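Local coordinates for discoidin-2 (Dictyostelium discoideum, PDB 2VM9), which binds galactose and N-acetylgalactosamine as a homotrimeric, calcium-containing lectin that may be needed for spore formation and may take part in building the spore coat, at residues Cys10-Leu15 against Arg148-Ala153; Phe62-Ser67 against Ser133-Pro138; Asp85-Ser90 against Lys115-Ile120; Ser90-Tyr95 against His137-Asn142. All blocks are in the same frame, centred on the assembly; numbering follows the deposited sequence. Where two conformers were deposited one is given.

Contact 1: residues Cys10-Leu15 against Arg148-Ala153; sequences CLANAL and RWELYA
The carboxylate of Glu150 reaches from strand 146-153 into the turn of Cys10-Leu15 and receives two successive backbone N-H groups. Leu11 N donates to OE2 of Glu150 at 2.7 Å and Ala12 N to OE1 of the same residue at 2.9 Å, each on the syn lone pair, so the two oxygens are used side by side like a fork. OE2 of Glu150 also takes Leu151 N of its own strand, 2.8 Å away, on the anti lone pair. These three bonds hold the buried carboxylate in place and probably help to stabilise its negative charge. CG of Glu150 stands anti to the backbone N (chi1 -180°) and the chain bends at chi2 (57°), which folds the acid back over its own strand to meet the turn. A backbone bond, Cys10 N to Leu151 O at 2.9 Å, continues the link just beyond.

Apolar contacts flank the polar centre. CD1 of Leu11 comes within 3.6 Å of NE1 of Trp149, the two side chains crossing at about a right angle. On the other flank SG of Cys10 lies 3.8 Å from CB of Ala153. Trp149 and Leu151 also touch Ala65 of strand 63-67.

The back of the turn faces another subunit: Asn13 O bonds to Ser133 OG of the second subunit, and Ala12 O to its Arg19. A type I beta turn spanning Leu11-Ala14, held through its N-H groups by a glutamate of the sandwich, thus joins the discoidin domain's beta-sandwich to the trimer interface.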
loop_
_atom_site.group_PDB
_atom_site.type_symbol
_atom_site.label_atom_id
_atom_site.label_comp_id
_atom_site.label_asym_id
_atom_site.label_seq_id
_atom_site.Cartn_x
_atom_site.Cartn_y
_atom_site.Cartn_z
ATOM N N CYS A 10 2.979 14.841 7.128
ATOM C CA CYS A 10 2.197 13.617 7.305
ATOM C C CYS A 10 0.916 13.827 8.106
ATOM O O CYS A 10 -0.137 13.370 7.688
ATOM C CB CYS A 10 3.029 12.525 7.947
ATOM S SG CYS A 10 4.357 11.986 6.867
ATOM N N LEU A 11 1.010 14.484 9.266
ATOM C CA LEU A 11 -0.177 14.680 10.103
ATOM C C LEU A 11 -1.164 15.636 9.430
ATOM O O LEU A 11 -2.371 15.405 9.479
ATOM C CB LEU A 11 0.204 15.212 11.484
ATOM C CG LEU A 11 1.159 14.400 12.364
ATOM C CD1 LEU A 11 0.983 14.926 13.816
ATOM C CD2 LEU A 11 1.065 12.892 12.268
ATOM N N ALA A 12 -0.652 16.675 8.761
ATOM C CA ALA A 12 -1.529 17.661 8.113
ATOM C C ALA A 12 -2.386 16.957 7.067
ATOM O O ALA A 12 -3.545 17.298 6.882
ATOM C CB ALA A 12 -0.736 18.809 7.469
ATOM N N ASN A 13 -1.797 15.963 6.411
ATOM C CA ASN A 13 -2.477 15.232 5.351
ATOM C C ASN A 13 -3.219 13.994 5.841
ATOM O O ASN A 13 -3.765 13.230 5.027
ATOM C CB ASN A 13 -1.445 14.829 4.308
ATOM C CG ASN A 13 -1.135 15.953 3.358
ATOM O OD1 ASN A 13 -1.807 16.107 2.328
ATOM N ND2 ASN A 13 -0.115 16.764 3.689
ATOM N N ALA A 14 -3.255 13.806 7.161
ATOM C CA ALA A 14 -3.953 12.676 7.788
ATOM C C ALA A 14 -3.422 11.316 7.275
ATOM O O ALA A 14 -4.178 10.408 6.956
ATOM C CB ALA A 14 -5.502 12.803 7.609
ATOM N N LEU A 15 -2.103 11.204 7.159
ATOM C CA LEU A 15 -1.494 9.989 6.609
ATOM C C LEU A 15 -1.090 8.962 7.669
ATOM O O LEU A 15 -0.771 7.812 7.327
ATOM C CB LEU A 15 -0.285 10.331 5.735
ATOM C CG LEU A 15 -0.606 11.136 4.462
ATOM C CD1 LEU A 15 0.660 11.512 3.715
ATOM C CD2 LEU A 15 -1.576 10.351 3.539
ATOM N N ARG A 148 3.191 19.837 20.325
ATOM C CA ARG A 148 2.631 19.738 18.991
ATOM C C ARG A 148 3.797 19.360 18.079
ATOM O O ARG A 148 4.946 19.608 18.418
ATOM C CB ARG A 148 2.003 21.059 18.544
ATOM C CG ARG A 148 0.731 21.405 19.326
ATOM C CD ARG A 148 0.265 22.849 19.004
ATOM N NE ARG A 148 1.174 23.805 19.655
ATOM C CZ ARG A 148 1.170 25.120 19.437
ATOM N NH1 ARG A 148 0.293 25.659 18.573
ATOM N NH2 ARG A 148 2.062 25.902 20.053
ATOM N N TRP A 149 3.496 18.727 16.942
ATOM C CA TRP A 149 4.556 18.194 16.099
ATOM C C TRP A 149 4.068 17.901 14.696
ATOM O O TRP A 149 2.852 17.883 14.429
ATOM C CB TRP A 149 5.180 16.926 16.714
ATOM C CG TRP A 149 4.267 15.731 16.789
ATOM C CD1 TRP A 149 2.903 15.714 17.021
ATOM C CD2 TRP A 149 4.665 14.369 16.640
ATOM N NE1 TRP A 149 2.445 14.397 17.013
ATOM C CE2 TRP A 149 3.513 13.565 16.815
ATOM C CE3 TRP A 149 5.898 13.742 16.406
ATOM C CZ2 TRP A 149 3.558 12.163 16.721
ATOM C CZ3 TRP A 149 5.945 12.369 16.328
ATOM C CH2 TRP A 149 4.777 11.586 16.497
ATOM N N GLU A 150 5.041 17.685 13.816
ATOM C CA GLU A 150 4.772 17.233 12.472
ATOM C C GLU A 150 5.933 16.349 12.047
ATOM O O GLU A 150 7.072 16.490 12.531
ATOM C CB GLU A 150 4.596 18.422 11.526
ATOM C CG GLU A 150 4.291 18.053 10.046
ATOM C CD GLU A 150 3.036 17.180 9.901
ATOM O OE1 GLU A 150 1.997 17.713 9.471
ATOM O OE2 GLU A 150 3.102 15.966 10.194
ATOM N N LEU A 151 5.620 15.399 11.174
ATOM C CA LEU A 151 6.609 14.482 10.632
ATOM C C LEU A 151 6.603 14.696 9.151
ATOM O O LEU A 151 5.526 14.678 8.542
ATOM C CB LEU A 151 6.166 13.045 10.933
ATOM C CG LEU A 151 6.399 12.585 12.375
ATOM C CD1 LEU A 151 5.583 11.346 12.661
ATOM C CD2 LEU A 151 7.929 12.349 12.644
ATOM N N TYR A 152 7.799 14.866 8.569
ATOM C CA TYR A 152 7.952 15.171 7.134
ATOM C C TYR A 152 8.564 13.969 6.428
ATOM O O TYR A 152 9.550 13.410 6.905
ATOM C CB TYR A 152 8.819 16.410 6.908
ATOM C CG TYR A 152 8.198 17.606 7.549
ATOM C CD1 TYR A 152 7.247 18.359 6.861
ATOM C CD2 TYR A 152 8.522 17.950 8.865
ATOM C CE1 TYR A 152 6.629 19.431 7.442
ATOM C CE2 TYR A 152 7.908 19.046 9.479
ATOM C CZ TYR A 152 6.982 19.792 8.748
ATOM O OH TYR A 152 6.342 20.849 9.291
ATOM N N ALA A 153 7.951 13.567 5.316
ATOM C CA ALA A 153 8.418 12.378 4.598
ATOM C C ALA A 153 8.608 12.710 3.120
ATOM O O ALA A 153 8.024 13.666 2.603
ATOM C CB ALA A 153 7.397 11.212 4.757
#

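Contact 2: residues Phe62-Ser67 against Ser133-Pro138; sequences FIVAGS and SIAIHP
Ile134 O takes the N-H of Ala65 at 2.8 Å in a nearly straight bond, and Ala65 O returns the link by accepting Ile134 N at 2.9 Å. One hydrogen-bonded pair further along, Ile63 and Ile136 exchange a second couple of bonds, both more bent. CA-H...O contacts fill in between, among them Ala135 CA to Ile63 O.

Side chains alternate between the two faces of the ladder. On one, CG2 of Ile134 meets CB of Ala65 at 4.1 Å, and CG2 of Ile136 lies 4.0 Å from CB of Ile63; this face packs on Trp149 and Leu151 of the opposing sheet. On the other, Val64 CG2 touches Ala135 CB, while Ser133 OG sits against CA of Gly66 and bonds to Asn13 O of the third subunit.

At the end of the ladder CB of Phe62 stands over the centre of the His137 ring, 3.7 Å from its centroid and 9° off the normal, a CH-pi contact. Phe62 CG lies between its backbone N and carbonyl carbon (chi1 53°), which sets the phenyl ring alongside the imidazole, pointing the same way with the planes 41° apart.

Alternating hydrogen-bonded and non-hydrogen-bonded pairs, apolar inside and meeting a neighbouring subunit outside, make this an antiparallel ladder central to one sheet of the F5/8 type C beta-sandwich.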
loop_
_atom_site.group_PDB
_atom_site.type_symbol
_atom_site.label_atom_id
_atom_site.label_comp_id
_atom_site.label_asym_id
_atom_site.label_seq_id
_atom_site.Cartn_x
_atom_site.Cartn_y
_atom_site.Cartn_z
ATOM N N PHE A 62 4.924 8.748 25.297
ATOM C CA PHE A 62 5.266 8.768 23.873
ATOM C C PHE A 62 4.034 9.025 23.052
ATOM O O PHE A 62 2.922 8.858 23.544
ATOM C CB PHE A 62 5.872 7.402 23.415
ATOM C CG PHE A 62 4.998 6.201 23.765
ATOM C CD1 PHE A 62 3.892 5.884 22.979
ATOM C CD2 PHE A 62 5.315 5.397 24.855
ATOM C CE1 PHE A 62 3.059 4.778 23.314
ATOM C CE2 PHE A 62 4.520 4.290 25.207
ATOM C CZ PHE A 62 3.365 3.994 24.436
ATOM N N ILE A 63 4.252 9.380 21.787
ATOM C CA ILE A 63 3.225 9.177 20.761
ATOM C C ILE A 63 3.868 8.318 19.684
ATOM O O ILE A 63 4.983 8.613 19.232
ATOM C CB ILE A 63 2.719 10.485 20.112
ATOM C CG1 ILE A 63 2.259 11.509 21.158
ATOM C CG2 ILE A 63 1.574 10.171 19.093
ATOM C CD1 ILE A 63 1.921 12.854 20.533
ATOM N N VAL A 64 3.161 7.268 19.288
ATOM C CA VAL A 64 3.535 6.444 18.143
ATOM C C VAL A 64 2.730 6.930 16.950
ATOM O O VAL A 64 1.525 7.163 17.077
ATOM C CB VAL A 64 3.180 4.954 18.356
ATOM C CG1 VAL A 64 3.643 4.131 17.145
ATOM C CG2 VAL A 64 3.786 4.439 19.643
ATOM N N ALA A 65 3.413 7.099 15.817
ATOM C CA ALA A 65 2.781 7.443 14.538
ATOM C C ALA A 65 3.044 6.304 13.573
ATOM O O ALA A 65 4.200 5.877 13.421
ATOM C CB ALA A 65 3.355 8.725 14.020
ATOM N N GLY A 66 1.995 5.785 12.937
ATOM C CA GLY A 66 2.205 4.624 12.096
ATOM C C GLY A 66 1.295 4.545 10.889
ATOM O O GLY A 66 0.223 5.182 10.845
ATOM N N SER A 67 1.739 3.751 9.923
ATOM C CA SER A 67 0.892 3.272 8.844
ATOM C C SER A 67 1.651 2.137 8.147
ATOM O O SER A 67 2.837 1.929 8.408
ATOM C CB SER A 67 0.541 4.408 7.879
ATOM O OG SER A 67 1.609 4.677 6.985
ATOM N N SER A 133 6.599 2.775 11.426
ATOM C CA SER A 133 6.129 3.503 12.616
ATOM C C SER A 133 7.279 4.202 13.309
ATOM O O SER A 133 8.427 3.738 13.262
ATOM C CB SER A 133 5.394 2.570 13.571
ATOM O OG SER A 133 4.317 1.933 12.883
ATOM N N ILE A 134 6.977 5.333 13.927
ATOM C CA ILE A 134 8.008 6.119 14.593
ATOM C C ILE A 134 7.381 6.646 15.879
ATOM O O ILE A 134 6.167 6.876 15.910
ATOM C CB ILE A 134 8.513 7.252 13.648
ATOM C CG1 ILE A 134 9.683 8.017 14.271
ATOM C CG2 ILE A 134 7.379 8.203 13.263
ATOM C CD1 ILE A 134 10.443 8.868 13.241
ATOM N N ALA A 135 8.166 6.798 16.943
ATOM C CA ALA A 135 7.590 7.246 18.223
ATOM C C ALA A 135 8.485 8.331 18.784
ATOM O O ALA A 135 9.722 8.160 18.817
ATOM C CB ALA A 135 7.513 6.081 19.231
ATOM N N ILE A 136 7.855 9.417 19.238
ATOM C CA ILE A 136 8.540 10.448 20.002
ATOM C C ILE A 136 8.417 10.102 21.481
ATOM O O ILE A 136 7.318 9.773 21.966
ATOM C CB ILE A 136 8.001 11.866 19.650
ATOM C CG1 ILE A 136 8.785 12.945 20.410
ATOM C CG2 ILE A 136 6.459 11.973 19.883
ATOM C CD1 ILE A 136 8.575 14.355 19.860
ATOM N N HIS A 137 9.561 10.124 22.172
ATOM C CA HIS A 137 9.668 9.705 23.578
ATOM C C HIS A 137 10.224 10.880 24.389
ATOM O O HIS A 137 11.443 11.008 24.540
ATOM C CB HIS A 137 10.605 8.489 23.668
ATOM C CG HIS A 137 9.923 7.186 23.365
ATOM N ND1 HIS A 137 9.457 6.345 24.359
ATOM C CD2 HIS A 137 9.626 6.580 22.188
ATOM C CE1 HIS A 137 8.910 5.269 23.806
ATOM N NE2 HIS A 137 8.995 5.389 22.491
ATOM N N PRO A 138 9.338 11.794 24.835
ATOM C CA PRO A 138 9.775 12.938 25.645
ATOM C C PRO A 138 10.624 12.479 26.823
ATOM O O PRO A 138 10.301 11.468 27.480
ATOM C CB PRO A 138 8.456 13.524 26.150
ATOM C CG PRO A 138 7.503 13.261 24.952
ATOM C CD PRO A 138 7.876 11.816 24.604
#

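Contact 3: residues Asp85-Ser90 against Lys115-Ile120; sequences DQWVTS and KDRNSI
The loop between strands 102-112 and 121-131, held by an Asx motif at Asp116, carries the indole of Trp87 flat over its backbone at Lys115 and Asp116, at one end of the discoidin beta-sandwich. Asp116 CA stands 3.4 Å from the centroid of the six-membered ring of Trp87, 7° off its normal, a CH-pi contact. The carbonyl carbon of Lys115 lies over the same face nearer the rim, 3.3 Å from NE1 of Trp87. The tryptophan thus packs on peptide groups, while the acidic and basic side chains of Asp116 and Lys115 lead away from it. Trp87 CG sits between the backbone N and the carbonyl carbon (chi1 49°), which swings the ring across toward the loop.

Beside the indole a salt bridge closes the contact. OD1 of Asp85 alone accepts both donors of Arg117, NE at 2.8 Å and, more weakly, NH2 at 3.2 Å. NE meets this oxygen on its anti side, somewhat out of the carboxylate plane. The oxygen lies at the guanidinium edge, and the two planes are turned 57° apart. The extended arginine passes CZ3 of Trp87 with its CG, and its NH1 bonds to Gly82 O.

Asp116 OD1 accepts Ser119 N, three residues on, which makes the Asx motif; OD2 accepting Ser119 OG at 2.6 Å is a second tie. Together they brace the loop that meets the start of strand 87-96 in this sandwich.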
loop_
_atom_site.group_PDB
_atom_site.type_symbol
_atom_site.label_atom_id
_atom_site.label_comp_id
_atom_site.label_asym_id
_atom_site.label_seq_id
_atom_site.Cartn_x
_atom_site.Cartn_y
_atom_site.Cartn_z
ATOM N N ASP A 85 1.919 27.315 29.573
ATOM C CA ASP A 85 3.382 27.266 29.566
ATOM C C ASP A 85 3.880 25.847 29.833
ATOM O O ASP A 85 4.418 25.553 30.904
ATOM C CB ASP A 85 3.942 28.221 30.631
ATOM C CG ASP A 85 3.746 29.681 30.276
ATOM O OD1 ASP A 85 3.442 30.023 29.110
ATOM O OD2 ASP A 85 3.967 30.503 31.169
ATOM N N GLN A 86 3.687 24.973 28.847
ATOM C CA GLN A 86 4.134 23.579 28.948
ATOM C C GLN A 86 4.779 23.241 27.637
ATOM O O GLN A 86 4.260 23.624 26.572
ATOM C CB GLN A 86 2.943 22.641 29.144
ATOM C CG GLN A 86 2.186 22.914 30.423
ATOM C CD GLN A 86 0.819 22.250 30.460
ATOM O OE1 GLN A 86 0.387 21.571 29.509
ATOM N NE2 GLN A 86 0.132 22.445 31.575
ATOM N N TRP A 87 5.906 22.534 27.684
ATOM C CA TRP A 87 6.595 22.145 26.453
ATOM C C TRP A 87 7.613 21.043 26.759
ATOM O O TRP A 87 8.122 20.943 27.884
ATOM C CB TRP A 87 7.289 23.346 25.741
ATOM C CG TRP A 87 8.160 24.222 26.620
ATOM C CD1 TRP A 87 9.473 23.998 26.979
ATOM C CD2 TRP A 87 7.788 25.474 27.198
ATOM N NE1 TRP A 87 9.944 25.059 27.741
ATOM C CE2 TRP A 87 8.923 25.969 27.902
ATOM C CE3 TRP A 87 6.590 26.237 27.190
ATOM C CZ2 TRP A 87 8.893 27.183 28.622
ATOM C CZ3 TRP A 87 6.576 27.470 27.874
ATOM C CH2 TRP A 87 7.730 27.921 28.580
ATOM N N VAL A 88 7.875 20.199 25.768
ATOM C CA VAL A 88 8.907 19.188 25.923
ATOM C C VAL A 88 10.257 19.798 25.607
ATOM O O VAL A 88 10.434 20.379 24.545
ATOM C CB VAL A 88 8.587 17.972 25.036
ATOM C CG1 VAL A 88 9.767 16.991 24.993
ATOM C CG2 VAL A 88 7.288 17.315 25.564
ATOM N N THR A 89 11.217 19.656 26.532
ATOM C CA THR A 89 12.520 20.291 26.367
ATOM C C THR A 89 13.561 19.354 25.735
ATOM O O THR A 89 14.584 19.816 25.216
ATOM C CB THR A 89 13.054 20.809 27.721
ATOM O OG1 THR A 89 12.987 19.728 28.670
ATOM C CG2 THR A 89 12.236 22.001 28.219
ATOM N N SER A 90 13.339 18.038 25.797
ATOM C CA SER A 90 14.211 17.093 25.097
ATOM C C SER A 90 13.459 15.797 24.888
ATOM O O SER A 90 12.546 15.483 25.657
ATOM C CB SER A 90 15.525 16.828 25.866
ATOM O OG SER A 90 15.364 15.971 27.006
ATOM N N LYS A 115 11.697 25.393 24.135
ATOM C CA LYS A 115 11.960 26.246 25.290
ATOM C C LYS A 115 10.858 27.296 25.471
ATOM O O LYS A 115 10.993 28.249 26.250
ATOM C CB LYS A 115 13.336 26.914 25.137
ATOM C CG LYS A 115 14.504 25.959 25.275
ATOM C CD LYS A 115 15.811 26.724 25.248
ATOM C CE LYS A 115 16.971 25.741 25.290
ATOM N NZ LYS A 115 18.199 26.375 24.659
ATOM N N ASP A 116 9.749 27.127 24.753
ATOM C CA ASP A 116 8.612 28.068 24.868
ATOM C C ASP A 116 7.377 27.413 24.248
ATOM O O ASP A 116 7.439 26.246 23.856
ATOM C CB ASP A 116 8.949 29.417 24.174
ATOM C CG ASP A 116 9.152 29.297 22.639
ATOM O OD1 ASP A 116 8.871 28.235 22.038
ATOM O OD2 ASP A 116 9.565 30.309 22.017
ATOM N N ARG A 117 6.277 28.168 24.154
ATOM C CA ARG A 117 5.018 27.597 23.663
ATOM C C ARG A 117 5.005 27.340 22.167
ATOM O O ARG A 117 4.471 26.314 21.730
ATOM C CB ARG A 117 3.863 28.525 23.987
ATOM C CG ARG A 117 3.495 28.595 25.473
ATOM C CD ARG A 117 2.118 29.216 25.568
ATOM N NE ARG A 117 1.779 29.686 26.918
ATOM C CZ ARG A 117 0.647 30.339 27.185
ATOM N NH1 ARG A 117 -0.238 30.584 26.211
ATOM N NH2 ARG A 117 0.401 30.781 28.414
ATOM N N ASN A 118 5.535 28.295 21.384
ATOM C CA ASN A 118 5.203 28.347 19.948
ATOM C C ASN A 118 6.334 28.205 18.968
ATOM O O ASN A 118 6.082 28.035 17.764
ATOM C CB ASN A 118 4.428 29.647 19.626
ATOM C CG ASN A 118 3.096 29.684 20.300
ATOM O OD1 ASN A 118 2.341 28.724 20.259
ATOM N ND2 ASN A 118 2.786 30.799 20.929
ATOM N N SER A 119 7.582 28.335 19.423
ATOM C CA SER A 119 8.674 28.312 18.456
ATOM C C SER A 119 8.910 26.871 18.029
ATOM O O SER A 119 8.872 25.945 18.836
ATOM C CB SER A 119 9.970 28.898 19.018
ATOM O OG SER A 119 9.761 30.234 19.465
ATOM N N ILE A 120 9.100 26.697 16.735
ATOM C CA ILE A 120 9.258 25.367 16.165
ATOM C C ILE A 120 10.720 24.950 16.198
ATOM O O ILE A 120 11.617 25.726 15.829
ATOM C CB ILE A 120 8.688 25.342 14.739
ATOM C CG1 ILE A 120 7.172 25.624 14.821
ATOM C CG2 ILE A 120 9.037 23.976 14.036
ATOM C CD1 ILE A 120 6.504 25.907 13.465
#

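Contact 4: residues Ser90-Tyr95 against His137-Asn142; sequences SYKLRY and HPQTYN
His137, Ser90 and Lys92 bury the most surface where the two antiparallel strands meet. Lys92 N donates to His137 O at 2.9 Å, and His137 N to Lys92 O. His137 O is gripped a second time by NE2 of Gln139, 3.0 Å away, from the opposite face of its carbonyl plane; the bend of Gln139 at chi2 (-63°) turns the amide back to its own strand. The extended Lys92 chain runs obliquely across this amide, CD 3.9 Å from CD of Gln139.

In one of two deposited conformers of Arg94, and so only tentatively, its CD lies over a face of the His137 imidazole and a water links NH1 of Arg94 to NE2 of His137.

Ser90 marks a beta bulge. Its O receives Gln139 N at 2.8 Å and, weakly, Thr140 N, and the register shifts by one before Tyr91 pairs with Pro138. Ser90 OG and Thr140 OG1 share a hydrogen bond of 2.7 Å, and Thr140 OG1 also bonds to Thr89.

Two carbonyls are thus shared, His137 O by two sound bonds and Ser90 O by one sound and one weak, while the side chains of Ser90, Thr140, Lys92 and His137 make their face of the ladder polar.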
loop_
_atom_site.group_PDB
_atom_site.type_symbol
_atom_site.label_atom_id
_atom_site.label_comp_id
_atom_site.label_asym_id
_atom_site.label_seq_id
_atom_site.Cartn_x
_atom_site.Cartn_y
_atom_site.Cartn_z
ATOM N N SER A 90 13.339 18.038 25.797
ATOM C CA SER A 90 14.211 17.093 25.097
ATOM C C SER A 90 13.459 15.797 24.888
ATOM O O SER A 90 12.546 15.483 25.657
ATOM C CB SER A 90 15.525 16.828 25.866
ATOM O OG SER A 90 15.364 15.971 27.006
ATOM N N TYR A 91 13.855 15.059 23.861
ATOM C CA TYR A 91 13.226 13.765 23.616
ATOM C C TYR A 91 14.166 12.819 22.870
ATOM O O TYR A 91 15.202 13.235 22.317
ATOM C CB TYR A 91 11.917 13.958 22.819
ATOM C CG TYR A 91 12.106 14.601 21.447
ATOM C CD1 TYR A 91 12.402 13.814 20.322
ATOM C CD2 TYR A 91 11.948 15.980 21.267
ATOM C CE1 TYR A 91 12.578 14.400 19.055
ATOM C CE2 TYR A 91 12.104 16.570 19.991
ATOM C CZ TYR A 91 12.420 15.765 18.909
ATOM O OH TYR A 91 12.551 16.324 17.665
ATOM N N LYS A 92 13.785 11.546 22.885
ATOM C CA LYS A 92 14.401 10.502 22.065
ATOM C C LYS A 92 13.396 10.058 21.001
ATOM O O LYS A 92 12.183 10.327 21.101
ATOM C CB LYS A 92 14.780 9.289 22.929
ATOM C CG LYS A 92 15.934 9.557 23.929
ATOM C CD LYS A 92 16.156 8.334 24.823
ATOM C CE LYS A 92 17.225 8.661 25.857
ATOM N NZ LYS A 92 17.697 7.433 26.583
ATOM N N LEU A 93 13.912 9.392 19.976
ATOM C CA LEU A 93 13.066 8.857 18.910
ATOM C C LEU A 93 13.367 7.382 18.761
ATOM O O LEU A 93 14.523 6.954 18.894
ATOM C CB LEU A 93 13.330 9.558 17.573
ATOM C CG LEU A 93 12.879 11.002 17.402
ATOM C CD1 LEU A 93 13.499 11.542 16.085
ATOM C CD2 LEU A 93 11.313 11.119 17.419
ATOM N N ARG A 94 12.309 6.622 18.502
ATOM C CA ARG A 94 12.411 5.204 18.195
ATOM C C ARG A 94 11.670 4.975 16.891
ATOM O O ARG A 94 10.741 5.721 16.547
ATOM C CB ARG A 94 11.737 4.368 19.290
ATOM C CG ARG A 94 12.080 4.771 20.706
ATOM C CD ARG A 94 11.594 3.711 21.683
ATOM N NE ARG A 94 12.386 2.488 21.566
ATOM C CZ ARG A 94 11.894 1.266 21.389
ATOM N NH1 ARG A 94 10.574 1.043 21.318
ATOM N NH2 ARG A 94 12.738 0.256 21.309
ATOM N N TYR A 95 12.056 3.941 16.161
ATOM C CA TYR A 95 11.296 3.605 14.964
ATOM C C TYR A 95 11.423 2.146 14.634
ATOM O O TYR A 95 12.255 1.434 15.211
ATOM C CB TYR A 95 11.695 4.490 13.776
ATOM C CG TYR A 95 13.125 4.330 13.358
ATOM C CD1 TYR A 95 13.491 3.358 12.427
ATOM C CD2 TYR A 95 14.123 5.151 13.895
ATOM C CE1 TYR A 95 14.813 3.223 12.020
ATOM C CE2 TYR A 95 15.457 5.009 13.508
ATOM C CZ TYR A 95 15.781 4.054 12.566
ATOM O OH TYR A 95 17.093 3.896 12.191
ATOM N N HIS A 137 9.561 10.124 22.172
ATOM C CA HIS A 137 9.668 9.705 23.578
ATOM C C HIS A 137 10.224 10.880 24.389
ATOM O O HIS A 137 11.443 11.008 24.540
ATOM C CB HIS A 137 10.605 8.489 23.668
ATOM C CG HIS A 137 9.923 7.186 23.365
ATOM N ND1 HIS A 137 9.457 6.345 24.359
ATOM C CD2 HIS A 137 9.626 6.580 22.188
ATOM C CE1 HIS A 137 8.910 5.269 23.806
ATOM N NE2 HIS A 137 8.995 5.389 22.491
ATOM N N PRO A 138 9.338 11.794 24.835
ATOM C CA PRO A 138 9.775 12.938 25.645
ATOM C C PRO A 138 10.624 12.479 26.823
ATOM O O PRO A 138 10.301 11.468 27.480
ATOM C CB PRO A 138 8.456 13.524 26.150
ATOM C CG PRO A 138 7.503 13.261 24.952
ATOM C CD PRO A 138 7.876 11.816 24.604
ATOM N N GLN A 139 11.722 13.195 27.062
ATOM C CA GLN A 139 12.581 12.853 28.192
ATOM C C GLN A 139 12.496 13.865 29.316
ATOM O O GLN A 139 12.522 13.491 30.478
ATOM C CB GLN A 139 14.044 12.731 27.752
ATOM C CG GLN A 139 14.231 11.597 26.753
ATOM C CD GLN A 139 13.890 10.231 27.345
ATOM O OE1 GLN A 139 14.540 9.786 28.300
ATOM N NE2 GLN A 139 12.862 9.560 26.787
ATOM N N THR A 140 12.480 15.152 28.966
ATOM C CA THR A 140 12.395 16.207 29.973
ATOM C C THR A 140 11.346 17.229 29.490
ATOM O O THR A 140 11.032 17.300 28.295
ATOM C CB THR A 140 13.754 16.921 30.164
ATOM O OG1 THR A 140 14.217 17.438 28.903
ATOM C CG2 THR A 140 14.832 15.949 30.729
ATOM N N TYR A 141 10.822 18.020 30.403
ATOM C CA TYR A 141 9.715 18.904 30.041
ATOM C C TYR A 141 9.689 20.100 30.981
ATOM O O TYR A 141 10.213 20.046 32.096
ATOM C CB TYR A 141 8.374 18.142 30.099
ATOM C CG TYR A 141 8.287 17.236 31.314
ATOM C CD1 TYR A 141 7.771 17.716 32.509
ATOM C CD2 TYR A 141 8.722 15.902 31.249
ATOM C CE1 TYR A 141 7.688 16.898 33.656
ATOM C CE2 TYR A 141 8.672 15.072 32.403
ATOM C CZ TYR A 141 8.154 15.592 33.578
ATOM O OH TYR A 141 8.111 14.858 34.706
ATOM N N ASN A 142 9.086 21.186 30.493
ATOM C CA ASN A 142 8.760 22.333 31.334
ATOM C C ASN A 142 7.303 22.204 31.698
ATOM O O ASN A 142 6.441 22.272 30.816
ATOM C CB ASN A 142 8.969 23.672 30.607
ATOM C CG ASN A 142 8.496 24.836 31.459
ATOM O OD1 ASN A 142 7.840 25.677 30.946
ATOM N ND2 ASN A 142 8.909 24.940 32.650
HETATM O O HOH W 1 8.411 3.075 21.090
#

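In the fold
Contacts 1 and 2 are buried and meet in the sandwich interior, where Trp149 packs on Ile63 and Ile136 and Leu151 on Ile134. Contact 3 lies at the surface and contact 4 is partly buried. Contacts 2 and 4 use opposite edges of strand 133-142, sharing His137 and Pro138, whereas contacts 3 and 4 share strand 87-96 and are linked by Thr89 and Thr140. Arg148 ties the strand of contact 1 to Asn118 and Arg117 in the loop of contact 3. Contact 1 buries a carboxylate among backbone N-H groups, whereas in contact 2 backbone bonds carry apolar side chains inward; contact 3 relies on a salt bridge and an indole, and contact 4 is a bulged ladder with polar side chains.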